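Local coordinates for protein aminopeptidase C (Lactobacillus rhamnosus, PDB 4K7C) that probably removes amino acids from the N-termini of peptides as a papain-like cysteine aminopeptidase of the bleomycin hydrolase type, at residues Ala202-Gln205 and Lys206-Glu210. Residues are numbered along the deposited sequence; the frame is centred on the assembly and turned at random.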
# COMPACT_ATOMS: atom_id res chain seq x y z
N ALA A 202 -28.50 46.75 4.97
CA ALA A 202 -29.27 45.66 5.60
C ALA A 202 -29.11 44.34 4.79
O ALA A 202 -29.03 43.24 5.34
CB ALA A 202 -30.74 46.00 5.59
N ALA A 203 -29.14 44.49 3.47
CA ALA A 203 -28.98 43.35 2.60
C ALA A 203 -27.58 42.71 2.86
O ALA A 203 -27.42 41.44 2.97
CB ALA A 203 -29.07 43.84 1.14
N LYS A 204 -26.57 43.55 2.85
CA LYS A 204 -25.18 43.11 3.07
C LYS A 204 -25.09 42.40 4.41
O LYS A 204 -24.45 41.41 4.53
CB LYS A 204 -24.18 44.26 2.95
CG LYS A 204 -22.78 43.71 2.85
CD LYS A 204 -21.61 44.69 2.91
CE LYS A 204 -21.62 45.54 4.17
NZ LYS A 204 -20.34 46.25 4.19
N GLN A 205 -25.72 42.93 5.47
CA GLN A 205 -25.68 42.26 6.78
C GLN A 205 -26.32 40.88 6.79
O GLN A 205 -25.84 40.01 7.44
CB GLN A 205 -26.27 43.20 7.88
CG GLN A 205 -25.36 44.44 8.00
CD GLN A 205 -23.93 44.05 8.51
OE1 GLN A 205 -23.82 43.24 9.42
NE2 GLN A 205 -22.89 44.60 7.94
N LYS A 206 -27.41 40.68 6.05
CA LYS A 206 -28.05 39.39 5.97
C LYS A 206 -27.08 38.43 5.21
O LYS A 206 -26.93 37.28 5.66
CB LYS A 206 -29.41 39.51 5.29
CG LYS A 206 -30.06 38.19 4.87
CD LYS A 206 -30.95 38.26 3.60
CE LYS A 206 -30.90 36.98 2.70
NZ LYS A 206 -29.80 36.97 1.66
N MSE A 207 -26.46 38.93 4.15
CA MSE A 207 -25.49 38.14 3.30
C MSE A 207 -24.33 37.68 4.16
O MSE A 207 -23.95 36.49 4.15
CB MSE A 207 -24.93 38.93 2.16
CG MSE A 207 -26.04 39.26 1.17
SE MSE A 207 -25.36 40.64 -0.06
CE MSE A 207 -27.09 40.67 -0.94
N LEU A 208 -23.82 38.57 4.97
CA LEU A 208 -22.71 38.30 5.89
C LEU A 208 -23.09 37.31 6.96
O LEU A 208 -22.25 36.48 7.31
CB LEU A 208 -22.09 39.55 6.49
CG LEU A 208 -21.30 40.40 5.48
CD1 LEU A 208 -20.89 41.69 6.10
CD2 LEU A 208 -20.06 39.73 5.01
N ALA A 209 -24.33 37.36 7.47
CA ALA A 209 -24.80 36.40 8.49
C ALA A 209 -24.72 34.98 7.92
O ALA A 209 -24.31 34.09 8.57
CB ALA A 209 -26.22 36.64 8.98
N GLU A 210 -25.15 34.83 6.69
CA GLU A 210 -25.06 33.55 5.98
C GLU A 210 -23.62 33.15 5.76
O GLU A 210 -23.32 31.99 5.99
CB GLU A 210 -25.77 33.69 4.63
CG GLU A 210 -27.27 33.92 4.78
CD GLU A 210 -27.96 34.55 3.57
OE1 GLU A 210 -27.23 35.13 2.72
OE2 GLU A 210 -29.18 34.37 3.47
O HOH W 1 -29.53 40.05 1.33
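The carbonyl of Ala-203 serves two donors: Met-207 N, at 2.9 Å from Ala-203 O (160° at the hydrogen), and a water that donates to the same oxygen at 3.0 Å. That water in turn accepts from Lys-206 NZ at 3.1 Å, bridging the lysine to the preceding turn. With CG anti to the backbone N (chi1 167°) and bends further along, the Lys-206 chain brings its ammonium to Glu-210, one turn on, in a salt bridge whose hydrogen bonds are weak (Lys-206 NZ to Glu-210 OE2, 3.2 Å). Glu-210 OE1 also forms a salt bridge with Lys-179, so the carboxylate has two lysine partners. The i to i+4 bonds of the alpha-helix take up the remaining carbonyls of 202-205: Ala-202 O accepts from Lys-206 N, Lys-204 O from Leu-208 N at 2.9 Å and Gln-205 O from Ala-209 N. Selenomethionine Met-207 extends beyond CG, its CE 4.3 Å from Ala-203 CB. The Lys-204 ammonium forms a salt bridge with Glu-113 and hydrogen bonds with Asn-109 OD1 and with Ser-2 O of a second subunit. Helix 197-219 packs Met-207 on helix 170-192 and Leu-208 on helix 96-117, while Phe-13 of the second subunit packs against Gln-205 and Leu-208.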